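Local coordinates for SLT domain-containing protein (Bdellovibrio bacteriovorus HD100, PDB 6TAB), which probably cleaves peptidoglycan as a lysozyme-like hydrolase of altered substrate specificity, helping the periplasmic predator to leave its prey cell, at residues Lys129-Phe134 with Gly212-Lys217; Phe134-Met139 with Cys199-Leu204; Val140-Asn145 with Tyr240-Ser245; Leu170-Glu175 with Lys188-Pro193. All coordinates share one frame; numbering follows the deposited sequence.

Interaction 1. Residues Lys129-Phe134 with Gly212-Lys217; sequences KQYWAF and GRIAGK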
loop_
_atom_site.group_PDB
_atom_site.type_symbol
_atom_site.label_atom_id
_atom_site.label_comp_id
_atom_site.label_asym_id
_atom_site.label_seq_id
_atom_site.Cartn_x
_atom_site.Cartn_y
_atom_site.Cartn_z
ATOM N N LYS A 129 -10.665 7.815 -0.797
ATOM C CA LYS A 129 -9.269 8.292 -1.052
ATOM C C LYS A 129 -8.545 8.569 0.290
ATOM O O LYS A 129 -7.357 8.233 0.444
ATOM C CB LYS A 129 -9.242 9.504 -1.986
ATOM C CG LYS A 129 -9.680 9.175 -3.415
ATOM C CD LYS A 129 -9.105 10.056 -4.524
ATOM C CE LYS A 129 -9.379 11.520 -4.398
ATOM N NZ LYS A 129 -8.857 12.368 -5.492
ATOM N N GLN A 130 -9.239 9.189 1.262
ATOM C CA GLN A 130 -8.650 9.393 2.600
ATOM C C GLN A 130 -8.279 8.044 3.246
ATOM O O GLN A 130 -7.190 7.942 3.891
ATOM C CB GLN A 130 -9.594 10.213 3.495
ATOM C CG GLN A 130 -9.720 11.687 3.105
ATOM C CD GLN A 130 -10.781 12.395 3.914
ATOM O OE1 GLN A 130 -10.829 12.291 5.141
ATOM N NE2 GLN A 130 -11.632 13.160 3.245
ATOM N N TYR A 131 -9.169 7.037 3.155
ATOM C CA TYR A 131 -8.948 5.697 3.715
ATOM C C TYR A 131 -7.653 5.080 3.134
ATOM O O TYR A 131 -6.765 4.603 3.856
ATOM C CB TYR A 131 -10.183 4.787 3.433
ATOM C CG TYR A 131 -9.950 3.366 3.898
ATOM C CD1 TYR A 131 -10.084 3.012 5.233
ATOM C CD2 TYR A 131 -9.557 2.366 3.019
ATOM C CE1 TYR A 131 -9.776 1.746 5.709
ATOM C CE2 TYR A 131 -9.294 1.080 3.457
ATOM C CZ TYR A 131 -9.392 0.755 4.804
ATOM O OH TYR A 131 -9.072 -0.511 5.244
ATOM N N TRP A 132 -7.582 5.049 1.789
ATOM C CA TRP A 132 -6.442 4.373 1.127
ATOM C C TRP A 132 -5.119 5.099 1.397
ATOM O O TRP A 132 -4.070 4.431 1.535
ATOM C CB TRP A 132 -6.719 4.112 -0.375
ATOM C CG TRP A 132 -7.585 2.891 -0.529
ATOM C CD1 TRP A 132 -8.933 2.854 -0.776
ATOM C CD2 TRP A 132 -7.209 1.527 -0.249
ATOM N NE1 TRP A 132 -9.407 1.557 -0.734
ATOM C CE2 TRP A 132 -8.360 0.712 -0.425
ATOM C CE3 TRP A 132 -5.996 0.920 0.072
ATOM C CZ2 TRP A 132 -8.319 -0.657 -0.167
ATOM C CZ3 TRP A 132 -5.953 -0.444 0.252
ATOM C CH2 TRP A 132 -7.103 -1.225 0.140
ATOM N N ALA A 133 -5.128 6.441 1.442
ATOM C CA ALA A 133 -3.869 7.159 1.841
ATOM C C ALA A 133 -3.423 6.770 3.273
ATOM O O ALA A 133 -2.231 6.544 3.509
ATOM C CB ALA A 133 -4.017 8.640 1.668
ATOM N N PHE A 134 -4.375 6.636 4.206
ATOM C CA PHE A 134 -4.052 6.212 5.559
ATOM C C PHE A 134 -3.475 4.784 5.562
ATOM O O PHE A 134 -2.428 4.470 6.193
ATOM C CB PHE A 134 -5.262 6.313 6.496
ATOM C CG PHE A 134 -4.918 5.952 7.928
ATOM C CD1 PHE A 134 -4.928 4.628 8.357
ATOM C CD2 PHE A 134 -4.473 6.915 8.834
ATOM C CE1 PHE A 134 -4.536 4.274 9.640
ATOM C CE2 PHE A 134 -4.079 6.558 10.120
ATOM C CZ PHE A 134 -4.095 5.245 10.530
ATOM N N GLY A 212 -11.195 -8.914 -5.357
ATOM C CA GLY A 212 -12.385 -8.433 -4.660
ATOM C C GLY A 212 -12.242 -8.322 -3.146
ATOM O O GLY A 212 -13.274 -8.365 -2.435
ATOM N N ARG A 213 -11.006 -8.170 -2.636
ATOM C CA ARG A 213 -10.743 -8.124 -1.186
ATOM C C ARG A 213 -9.382 -7.469 -0.952
ATOM O O ARG A 213 -8.521 -7.429 -1.856
ATOM C CB ARG A 213 -10.873 -9.513 -0.560
ATOM C CG ARG A 213 -9.921 -10.545 -1.115
ATOM C CD ARG A 213 -10.219 -11.991 -0.654
ATOM N NE ARG A 213 -10.012 -12.109 0.774
ATOM C CZ ARG A 213 -10.857 -12.581 1.684
ATOM N NH1 ARG A 213 -11.972 -13.187 1.319
ATOM N NH2 ARG A 213 -10.547 -12.465 2.971
ATOM N N ILE A 214 -9.221 -6.944 0.277
ATOM C CA ILE A 214 -7.994 -6.222 0.669
ATOM C C ILE A 214 -6.808 -7.157 0.932
ATOM O O ILE A 214 -5.662 -6.846 0.518
ATOM C CB ILE A 214 -8.279 -5.311 1.874
ATOM C CG1 ILE A 214 -9.287 -4.216 1.496
ATOM C CG2 ILE A 214 -6.998 -4.720 2.475
ATOM C CD1 ILE A 214 -9.877 -3.428 2.665
ATOM N N ALA A 215 -7.073 -8.276 1.617
ATOM C CA ALA A 215 -5.998 -9.209 2.017
ATOM C C ALA A 215 -6.620 -10.601 2.236
ATOM O O ALA A 215 -7.670 -10.920 1.661
ATOM C CB ALA A 215 -5.253 -8.637 3.216
ATOM N N GLY A 216 -5.963 -11.437 3.045
ATOM C CA GLY A 216 -6.441 -12.780 3.446
ATOM C C GLY A 216 -5.942 -13.899 2.527
ATOM O O GLY A 216 -5.395 -13.677 1.454
ATOM N N LYS A 217 -6.075 -15.131 3.029
ATOM C CA LYS A 217 -5.694 -16.331 2.323
ATOM C C LYS A 217 -6.969 -17.146 2.039
ATOM O O LYS A 217 -7.725 -17.446 2.949
ATOM C CB LYS A 217 -4.691 -17.146 3.146
ATOM C CG LYS A 217 -4.070 -18.341 2.436
ATOM C CD LYS A 217 -3.212 -19.242 3.331
ATOM C CE LYS A 217 -1.736 -18.981 3.208
ATOM N NZ LYS A 217 -0.956 -20.174 3.604
#

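Interaction 2. Residues Phe134-Met139 with Cys199-Leu204; sequences FVLSSM and CGIRIL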
loop_
_atom_site.group_PDB
_atom_site.type_symbol
_atom_site.label_atom_id
_atom_site.label_comp_id
_atom_site.label_asym_id
_atom_site.label_seq_id
_atom_site.Cartn_x
_atom_site.Cartn_y
_atom_site.Cartn_z
ATOM N N PHE A 134 -4.375 6.636 4.206
ATOM C CA PHE A 134 -4.052 6.212 5.559
ATOM C C PHE A 134 -3.475 4.784 5.562
ATOM O O PHE A 134 -2.428 4.470 6.193
ATOM C CB PHE A 134 -5.262 6.313 6.496
ATOM C CG PHE A 134 -4.918 5.952 7.928
ATOM C CD1 PHE A 134 -4.928 4.628 8.357
ATOM C CD2 PHE A 134 -4.473 6.915 8.834
ATOM C CE1 PHE A 134 -4.536 4.274 9.640
ATOM C CE2 PHE A 134 -4.079 6.558 10.120
ATOM C CZ PHE A 134 -4.095 5.245 10.530
ATOM N N VAL A 135 -4.161 3.828 4.888
ATOM C CA VAL A 135 -3.671 2.433 4.871
ATOM C C VAL A 135 -2.259 2.353 4.252
ATOM O O VAL A 135 -1.356 1.688 4.798
ATOM C CB VAL A 135 -4.658 1.478 4.179
ATOM C CG1 VAL A 135 -4.053 0.095 3.967
ATOM C CG2 VAL A 135 -5.956 1.380 4.983
ATOM N N LEU A 136 -2.037 3.058 3.125
ATOM C CA LEU A 136 -0.685 3.102 2.552
ATOM C C LEU A 136 0.333 3.618 3.585
ATOM O O LEU A 136 1.466 3.059 3.686
ATOM C CB LEU A 136 -0.666 3.991 1.294
ATOM C CG LEU A 136 -1.166 3.376 0.006
ATOM C CD1 LEU A 136 -1.420 4.458 -1.037
ATOM C CD2 LEU A 136 -0.167 2.346 -0.546
ATOM N N SER A 137 -0.013 4.654 4.380
ATOM C CA SER A 137 0.920 5.214 5.392
ATOM C C SER A 137 1.221 4.172 6.476
ATOM O O SER A 137 2.352 4.157 7.020
ATOM C CB SER A 137 0.436 6.548 5.948
ATOM O OG SER A 137 -0.624 6.420 6.908
ATOM N N SER A 138 0.238 3.320 6.832
ATOM C CA SER A 138 0.447 2.260 7.820
ATOM C C SER A 138 1.385 1.174 7.271
ATOM O O SER A 138 2.198 0.582 8.017
ATOM C CB SER A 138 -0.854 1.705 8.389
ATOM O OG SER A 138 -1.572 0.903 7.478
ATOM N N MET A 139 1.256 0.869 5.966
ATOM C CA MET A 139 2.182 -0.088 5.321
ATOM C C MET A 139 3.619 0.483 5.308
ATOM O O MET A 139 4.594 -0.252 5.590
ATOM C CB MET A 139 1.687 -0.420 3.907
ATOM C CG MET A 139 0.320 -1.125 3.896
ATOM S SD MET A 139 -0.511 -1.052 2.252
ATOM C CE MET A 139 0.713 -1.899 1.249
ATOM N N CYS A 199 3.750 3.524 -7.557
ATOM C CA CYS A 199 3.858 2.075 -7.831
ATOM C C CYS A 199 3.011 1.256 -6.856
ATOM O O CYS A 199 2.301 0.301 -7.283
ATOM C CB CYS A 199 5.323 1.623 -7.813
ATOM S SG CYS A 199 5.569 -0.053 -8.502
ATOM N N GLY A 200 3.009 1.605 -5.560
ATOM C CA GLY A 200 2.139 0.911 -4.616
ATOM C C GLY A 200 0.663 0.964 -5.014
ATOM O O GLY A 200 -0.069 -0.037 -4.881
ATOM N N ILE A 201 0.225 2.141 -5.482
ATOM C CA ILE A 201 -1.157 2.291 -5.972
ATOM C C ILE A 201 -1.421 1.329 -7.157
ATOM O O ILE A 201 -2.480 0.668 -7.194
ATOM C CB ILE A 201 -1.505 3.765 -6.311
ATOM C CG1 ILE A 201 -1.472 4.648 -5.055
ATOM C CG2 ILE A 201 -2.840 3.829 -6.993
ATOM C CD1 ILE A 201 -1.401 6.138 -5.324
ATOM N N ARG A 202 -0.500 1.254 -8.127
ATOM C CA ARG A 202 -0.667 0.332 -9.273
ATOM C C ARG A 202 -0.800 -1.125 -8.790
ATOM O O ARG A 202 -1.601 -1.901 -9.380
ATOM C CB ARG A 202 0.492 0.442 -10.278
ATOM C CG ARG A 202 0.579 1.759 -11.043
ATOM C CD ARG A 202 1.771 1.763 -12.007
ATOM N NE ARG A 202 1.881 2.955 -12.828
ATOM C CZ ARG A 202 1.363 3.127 -14.047
ATOM N NH1 ARG A 202 0.557 2.211 -14.577
ATOM N NH2 ARG A 202 1.658 4.228 -14.731
ATOM N N ILE A 203 -0.016 -1.567 -7.808
ATOM C CA ILE A 203 -0.032 -2.951 -7.327
ATOM C C ILE A 203 -1.382 -3.265 -6.660
ATOM O O ILE A 203 -2.043 -4.285 -6.978
ATOM C CB ILE A 203 1.168 -3.222 -6.390
ATOM C CG1 ILE A 203 2.509 -3.080 -7.131
ATOM C CG2 ILE A 203 1.039 -4.579 -5.713
ATOM C CD1 ILE A 203 3.739 -3.030 -6.203
ATOM N N LEU A 204 -1.871 -2.346 -5.791
ATOM C CA LEU A 204 -3.198 -2.493 -5.161
ATOM C C LEU A 204 -4.317 -2.468 -6.226
ATOM O O LEU A 204 -5.301 -3.234 -6.138
ATOM C CB LEU A 204 -3.421 -1.411 -4.100
ATOM C CG LEU A 204 -2.533 -1.499 -2.854
ATOM C CD1 LEU A 204 -2.637 -0.231 -2.017
ATOM C CD2 LEU A 204 -2.907 -2.712 -1.976
#

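Interaction 3. Residues Val140-Asn145 with Tyr240-Ser245; sequences VRFESN and YKSIVS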
loop_
_atom_site.group_PDB
_atom_site.type_symbol
_atom_site.label_atom_id
_atom_site.label_comp_id
_atom_site.label_asym_id
_atom_site.label_seq_id
_atom_site.Cartn_x
_atom_site.Cartn_y
_atom_site.Cartn_z
ATOM N N VAL A 140 3.759 1.771 4.964
ATOM C CA VAL A 140 5.088 2.451 4.993
ATOM C C VAL A 140 5.702 2.367 6.405
ATOM O O VAL A 140 6.917 2.103 6.528
ATOM C CB VAL A 140 4.959 3.896 4.480
ATOM C CG1 VAL A 140 6.250 4.683 4.747
ATOM C CG2 VAL A 140 4.566 3.951 2.991
ATOM N N ARG A 141 4.891 2.595 7.444
ATOM C CA ARG A 141 5.399 2.552 8.837
ATOM C C ARG A 141 6.154 1.236 9.069
ATOM O O ARG A 141 7.261 1.249 9.634
ATOM C CB ARG A 141 4.254 2.675 9.862
ATOM C CG ARG A 141 4.585 2.294 11.307
ATOM C CD ARG A 141 5.682 3.063 11.998
ATOM N NE ARG A 141 5.932 2.477 13.326
ATOM C CZ ARG A 141 6.799 1.502 13.588
ATOM N NH1 ARG A 141 7.486 0.934 12.602
ATOM N NH2 ARG A 141 6.972 1.119 14.851
ATOM N N PHE A 142 5.566 0.107 8.639
ATOM C CA PHE A 142 6.159 -1.223 8.955
ATOM C C PHE A 142 7.169 -1.714 7.908
ATOM O O PHE A 142 8.014 -2.556 8.257
ATOM C CB PHE A 142 5.069 -2.264 9.277
ATOM C CG PHE A 142 4.376 -1.977 10.587
ATOM C CD1 PHE A 142 5.058 -2.116 11.800
ATOM C CD2 PHE A 142 3.109 -1.418 10.615
ATOM C CE1 PHE A 142 4.434 -1.790 12.995
ATOM C CE2 PHE A 142 2.489 -1.102 11.806
ATOM C CZ PHE A 142 3.169 -1.264 12.998
ATOM N N GLU A 143 7.071 -1.250 6.640
ATOM C CA GLU A 143 8.067 -1.658 5.634
ATOM C C GLU A 143 9.399 -0.899 5.805
ATOM O O GLU A 143 10.462 -1.502 5.649
ATOM C CB GLU A 143 7.505 -1.493 4.214
ATOM C CG GLU A 143 6.421 -2.482 3.843
ATOM C CD GLU A 143 6.902 -3.912 3.705
ATOM O OE1 GLU A 143 8.160 -4.144 3.696
ATOM O OE2 GLU A 143 6.037 -4.820 3.507
ATOM N N SER A 144 9.329 0.422 5.999
ATOM C CA SER A 144 10.546 1.305 6.024
ATOM C C SER A 144 10.633 2.308 7.195
ATOM O O SER A 144 11.592 3.076 7.234
ATOM C CB SER A 144 10.612 2.097 4.736
ATOM O OG SER A 144 9.526 3.014 4.649
ATOM N N ASN A 145 9.613 2.403 8.044
ATOM C CA ASN A 145 9.572 3.445 9.081
ATOM C C ASN A 145 9.814 4.821 8.434
ATOM O O ASN A 145 10.486 5.686 9.037
ATOM C CB ASN A 145 10.518 3.205 10.275
ATOM C CG ASN A 145 10.062 3.948 11.516
ATOM O OD1 ASN A 145 8.895 4.323 11.651
ATOM N ND2 ASN A 145 10.990 4.183 12.434
ATOM N N TYR A 240 0.992 -6.659 11.063
ATOM C CA TYR A 240 -0.375 -7.019 10.591
ATOM C C TYR A 240 -1.421 -6.605 11.645
ATOM O O TYR A 240 -2.440 -5.972 11.313
ATOM C CB TYR A 240 -0.482 -8.517 10.283
ATOM C CG TYR A 240 -1.909 -8.952 9.979
ATOM C CD1 TYR A 240 -2.459 -8.760 8.722
ATOM C CD2 TYR A 240 -2.731 -9.509 10.949
ATOM C CE1 TYR A 240 -3.776 -9.103 8.438
ATOM C CE2 TYR A 240 -4.046 -9.879 10.679
ATOM C CZ TYR A 240 -4.571 -9.685 9.411
ATOM O OH TYR A 240 -5.886 -9.996 9.134
ATOM N N LYS A 241 -1.170 -6.946 12.925
ATOM C CA LYS A 241 -2.164 -6.650 13.987
ATOM C C LYS A 241 -2.432 -5.138 14.093
ATOM O O LYS A 241 -3.587 -4.717 14.278
ATOM C CB LYS A 241 -1.738 -7.258 15.334
ATOM C CG LYS A 241 -1.803 -8.787 15.399
ATOM C CD LYS A 241 -1.497 -9.411 16.751
ATOM C CE LYS A 241 -0.143 -9.029 17.290
ATOM N NZ LYS A 241 0.113 -9.729 18.567
ATOM N N SER A 242 -1.375 -4.324 13.969
ATOM C CA SER A 242 -1.469 -2.881 14.027
ATOM C C SER A 242 -2.191 -2.287 12.812
ATOM O O SER A 242 -3.055 -1.425 12.959
ATOM C CB SER A 242 -0.097 -2.231 14.194
ATOM O OG SER A 242 0.539 -2.600 15.416
ATOM N N ILE A 243 -1.851 -2.749 11.607
ATOM C CA ILE A 243 -2.521 -2.255 10.393
ATOM C C ILE A 243 -4.033 -2.512 10.494
ATOM O O ILE A 243 -4.855 -1.607 10.212
ATOM C CB ILE A 243 -1.889 -2.874 9.121
ATOM C CG1 ILE A 243 -0.462 -2.342 8.923
ATOM C CG2 ILE A 243 -2.727 -2.588 7.869
ATOM C CD1 ILE A 243 0.369 -3.058 7.887
ATOM N N VAL A 244 -4.420 -3.746 10.880
ATOM C CA VAL A 244 -5.866 -4.081 10.978
ATOM C C VAL A 244 -6.558 -3.218 12.058
ATOM O O VAL A 244 -7.643 -2.702 11.836
ATOM C CB VAL A 244 -6.076 -5.580 11.287
ATOM C CG1 VAL A 244 -7.503 -5.913 11.725
ATOM C CG2 VAL A 244 -5.683 -6.433 10.104
ATOM N N SER A 245 -5.927 -3.086 13.258
ATOM C CA SER A 245 -6.503 -2.331 14.375
ATOM C C SER A 245 -6.696 -0.847 13.999
ATOM O O SER A 245 -7.769 -0.246 14.222
ATOM C CB SER A 245 -5.664 -2.465 15.634
ATOM O OG SER A 245 -6.310 -1.838 16.739
#

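Interaction 4. Residues Leu170-Glu175 with Lys188-Pro193; sequences LQISIE and KDLHDP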
loop_
_atom_site.group_PDB
_atom_site.type_symbol
_atom_site.label_atom_id
_atom_site.label_comp_id
_atom_site.label_asym_id
_atom_site.label_seq_id
_atom_site.Cartn_x
_atom_site.Cartn_y
_atom_site.Cartn_z
ATOM N N LEU A 170 7.834 1.585 0.369
ATOM C CA LEU A 170 7.009 0.345 0.381
ATOM C C LEU A 170 7.837 -0.921 0.058
ATOM O O LEU A 170 7.278 -2.004 -0.122
ATOM C CB LEU A 170 5.837 0.520 -0.607
ATOM C CG LEU A 170 4.752 1.511 -0.179
ATOM C CD1 LEU A 170 3.834 1.845 -1.343
ATOM C CD2 LEU A 170 3.965 0.984 1.011
ATOM N N GLN A 171 9.171 -0.795 0.010
ATOM C CA GLN A 171 10.060 -1.960 -0.165
ATOM C C GLN A 171 9.654 -2.742 -1.447
ATOM O O GLN A 171 9.419 -3.957 -1.436
ATOM C CB GLN A 171 10.143 -2.797 1.116
ATOM C CG GLN A 171 10.906 -2.043 2.233
ATOM C CD GLN A 171 12.390 -1.942 1.937
ATOM O OE1 GLN A 171 13.140 -2.910 2.121
ATOM N NE2 GLN A 171 12.835 -0.784 1.462
ATOM N N ILE A 172 9.641 -2.003 -2.561
ATOM C CA ILE A 172 9.362 -2.516 -3.913
ATOM C C ILE A 172 10.705 -2.796 -4.584
ATOM O O ILE A 172 11.708 -2.141 -4.291
ATOM C CB ILE A 172 8.488 -1.516 -4.704
ATOM C CG1 ILE A 172 7.108 -1.369 -4.012
ATOM C CG2 ILE A 172 8.357 -1.894 -6.190
ATOM C CD1 ILE A 172 6.271 -0.191 -4.492
ATOM N N SER A 173 10.735 -3.768 -5.494
ATOM C CA SER A 173 11.933 -4.098 -6.272
ATOM C C SER A 173 11.737 -3.788 -7.766
ATOM O O SER A 173 10.598 -3.723 -8.258
ATOM C CB SER A 173 12.378 -5.548 -6.039
ATOM O OG SER A 173 11.297 -6.457 -6.077
ATOM N N ILE A 174 12.849 -3.568 -8.474
ATOM C CA ILE A 174 12.732 -2.990 -9.810
ATOM C C ILE A 174 12.107 -3.983 -10.825
ATOM O O ILE A 174 11.267 -3.546 -11.631
ATOM C CB ILE A 174 14.056 -2.398 -10.307
ATOM C CG1 ILE A 174 13.859 -1.552 -11.562
ATOM C CG2 ILE A 174 15.140 -3.452 -10.509
ATOM C CD1 ILE A 174 15.026 -0.617 -11.857
ATOM N N GLU A 175 12.478 -5.272 -10.816
ATOM C CA GLU A 175 11.928 -6.224 -11.809
ATOM C C GLU A 175 10.426 -6.426 -11.519
ATOM O O GLU A 175 9.558 -6.312 -12.422
ATOM C CB GLU A 175 12.754 -7.518 -11.830
ATOM C CG GLU A 175 12.308 -8.526 -12.873
ATOM C CD GLU A 175 13.247 -9.704 -13.063
ATOM O OE1 GLU A 175 13.440 -10.476 -12.120
ATOM O OE2 GLU A 175 13.745 -9.865 -14.175
ATOM N N LYS A 188 17.746 4.342 -8.683
ATOM C CA LYS A 188 17.542 5.612 -7.947
ATOM C C LYS A 188 16.056 6.021 -7.908
ATOM O O LYS A 188 15.575 6.615 -6.933
ATOM C CB LYS A 188 18.373 6.741 -8.560
ATOM C CG LYS A 188 18.360 8.049 -7.790
ATOM C CD LYS A 188 19.360 9.069 -8.309
ATOM C CE LYS A 188 19.360 10.339 -7.484
ATOM N NZ LYS A 188 20.277 11.355 -8.044
ATOM N N ASP A 189 15.314 5.688 -8.966
ATOM C CA ASP A 189 13.898 6.063 -9.065
ATOM C C ASP A 189 13.033 5.405 -7.970
ATOM O O ASP A 189 11.989 5.978 -7.586
ATOM C CB ASP A 189 13.364 5.792 -10.477
ATOM C CG ASP A 189 14.024 6.692 -11.518
ATOM O OD1 ASP A 189 13.905 7.933 -11.381
ATOM O OD2 ASP A 189 14.705 6.157 -12.429
ATOM N N LEU A 190 13.426 4.220 -7.474
ATOM C CA LEU A 190 12.659 3.562 -6.390
ATOM C C LEU A 190 12.836 4.309 -5.048
ATOM O O LEU A 190 11.963 4.183 -4.165
ATOM C CB LEU A 190 13.007 2.067 -6.275
ATOM C CG LEU A 190 12.477 1.171 -7.419
ATOM C CD1 LEU A 190 13.476 1.128 -8.582
ATOM C CD2 LEU A 190 12.127 -0.246 -6.939
ATOM N N HIS A 191 13.918 5.100 -4.913
ATOM C CA HIS A 191 14.164 5.903 -3.723
ATOM C C HIS A 191 13.514 7.295 -3.824
ATOM O O HIS A 191 13.628 8.112 -2.882
ATOM C CB HIS A 191 15.676 5.931 -3.436
ATOM C CG HIS A 191 16.273 4.591 -3.108
ATOM N ND1 HIS A 191 16.041 3.945 -1.926
ATOM C CD2 HIS A 191 17.013 3.740 -3.871
ATOM C CE1 HIS A 191 16.656 2.773 -1.928
ATOM N NE2 HIS A 191 17.285 2.614 -3.139
ATOM N N ASP A 192 12.834 7.603 -4.935
ATOM C CA ASP A 192 11.980 8.789 -5.074
ATOM C C ASP A 192 10.646 8.453 -4.418
ATOM O O ASP A 192 9.931 7.581 -4.943
ATOM C CB ASP A 192 11.833 9.180 -6.552
ATOM C CG ASP A 192 10.877 10.339 -6.829
ATOM O OD1 ASP A 192 10.035 10.673 -5.933
ATOM O OD2 ASP A 192 10.923 10.872 -7.988
ATOM N N PRO A 193 10.267 9.103 -3.284
ATOM C CA PRO A 193 9.078 8.686 -2.557
ATOM C C PRO A 193 7.787 8.779 -3.401
ATOM O O PRO A 193 6.863 7.950 -3.223
ATOM C CB PRO A 193 9.066 9.603 -1.322
ATOM C CG PRO A 193 9.834 10.811 -1.744
ATOM C CD PRO A 193 10.914 10.280 -2.661
#

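Interaction 1. Residues Lys129-Phe134 with Gly212-Lys217
Ile214, the residue of 212-217 that meets Tyr131 and Trp132, sits at a bend tied across by its neighbours: Arg213 NE donates to Ala215 O over 2.8 Å. That bond is close to straight, 169° at the hydrogen, and the oxygen lies within the guanidinium plane. In this lysozyme-like SLT domain the contact joins the first half of the long helix 125-144 to the loop that leaves helix 193-211 for a short two-stranded hairpin. The carboxylate of Asp112 takes the backbone N-H groups of both Ile214 and Ala215, which probably helps to hold the backbone on either side of the isoleucine's CA.

The contact itself is apolar and buried. Tyr131 and Ile214 approach head-on, the phenol from the helix and the CG1 branch from the loop, until Tyr131 OH stands 4.0 Å from Ile214 CD1. The hydroxyl's hydrogen-bond partner is Ser247 OG. Beside it the indole of Trp132 presents the outer edge of its six-membered ring, while its NE1 is hydrogen-bonded to Tyr120 OH. With CG anti to the carbonyl carbon (chi1 -80°), the Trp132 ring leaves the helix toward the loop and turns one face to Tyr131, whose CD2 stands 3.8 Å from the indole plane, toward the rim. Ile214 CG1 completes the join near that plane, 3.9 Å from Trp132 CH2 and 4.0 Å from Trp132 CZ2.

Interaction 2. Residues Phe134-Met139 with Cys199-Leu204
Leu136 divides its two methyls between two residues of the facing helix, CD1 going to Ile201 and CD2 to Leu204. A chi1 of -80° sets its CG beside the backbone N, and an extended chi2 stretches CD1 away from CA, leaving CD2 to branch aside. Leu136 CD1 comes to 4.0 Å from Ile201 CG1, the two side chains lying roughly perpendicular. The meeting with Leu204 is of another kind: there the chains run antiparallel alongside each other, and Leu136 CD2 lies 3.9 Å from Leu204 CD1. Ile201 and Leu204, about one helical turn apart, each take one methyl of the leucine, while the CA atoms come nearest at Gly200, whose CA is 8.0 Å from that of Leu136.

Helices 125-144 and 193-211 pack here almost at the centre of the chain, in the lysozyme-like fold. Ile201 also reaches helix 87-101, where it lies on Ala97, Leu98 and Leu101, and Cys199 ties the start of its segment to Cys182 by a disulfide.

Two serines next along helix 125-144 turn their hydroxyls back to their own backbone: chi1 values of 77° for Ser137 and 72° for Ser138 bring each OG to the carbonyl three residues earlier. Ser138 OG donates to Val135 O over 2.8 Å, in the carbonyl plane and on a lone pair; Ser137 OG donates to Phe134 O over the same 2.8 Å but tilted from the plane of that second carbonyl. Ser137 OG is in addition hydrogen-bonded to Leu79 N. Each of these carbonyls accepts twice, since the helical N-H of Met139 binds Val135 O and that of Ser138 binds Phe134 O.

Interaction 3. Residues Val140-Asn145 with Tyr240-Ser245
The ring of Phe142 leans toward helix 238-248 and meets 240-245 through CD2, CE2 and CZ. Its outer end rests on Ser242, with CZ 3.6 Å and CE2 3.7 Å from Ser242 CB; the approach is oblique, neither onto a face nor at an edge. Nearer the root of the ring, Phe142 CD2 lies 4.1 Å from Ile243 CG1, and there the two side chains pass side by side, pointing opposite ways. Ile243 arrives by its CG1 branch, which chi1 of -68° holds next to the backbone N. Ser242 meets the ring closest through CB, while its OG is hydrogen-bonded to Thr238 O. One face of the phenyl ring is occupied from within its own segment: Arg141 CG stands 4.0 Å above the plane, over the ring centre.

The contact is partly buried and joins the last turns of helix 125-144, which carry the Glu-Ser pair familiar from SLT sequences, to the late helix 238-248. Ile243 also touches Ser138, farther back on helix 125-144, while Tyr240, directed away from 140-145, and Val244 pack on Leu115 of helix 113-116, Val244 also on Phe116.

Interaction 4. Residues Leu170-Glu175 with Lys188-Pro193
Leu190 points at the extended residues Ile172 and Ser173 and at Ile174, the first residue of helix 174-178, and meets them through its two methyls. From CB, aimed toward 170-175, the chain passes to CG, which chi1 of -72° lays beside the backbone N. There chi2 of 88°, well beyond the usual staggered value, swings CD1 out toward Ile174. CD2 goes to the backbone: it lies 3.3 Å from Ile172 O, a close van der Waals approach to a carbonyl, and 3.7 Å from both Ser173 C and Ile174 N. It also reaches Ile172 CG2 at 4.2 Å. Leu190 CD1 is left to Ile174, standing 4.0 Å from Ile174 CB and equally far from Ile174 CG1 and Ile174 CD1. Both isoleucines lie roughly perpendicular to the leucine.

The backbone that receives the methyls leads out of a G1 beta bulge, in which Gln171 and Ile172 both face Arg167 at the end of strand 163-167, which pairs with 151-154. Gln171 holds the left-handed backbone conformation (phi 55°) characteristic of the first position of such a bulge. These residues belong to the GLLQI sequence, which resembles a stretch common in SLT domains. Leu190 itself also lies on Arg167 and Phe184.

Asn196 joins the two segments from helix 193-211, taking the N-H of Leu170 on OD1 and giving ND2 to Leu190 O. At the start of that helix Asp192 is the N-cap, its OD1 accepting from Leu194 N.

How the interactions relate
Three of the four contacts are strung along helix 125-144: interaction 1 on its first half, interaction 2 in the middle and interaction 3 on its last turns. Interaction 2 lies nearly at the centre of the chain and is purely aliphatic. Interaction 1, also buried, brings aromatic rings whose polar atoms find partners elsewhere, and Trp132 CZ3 links it to Leu204 CD1 at 4.0 Å. Interactions 3 and 4 are only partly buried; one sets a phenyl ring on a helix, the other leucine methyls on a bulged backbone. Leu170 of interaction 4 joins it to interactions 2 and 3, its CD1 3.8 Å from Gly200 CA and its CD2 3.6 Å from Val140 CG2.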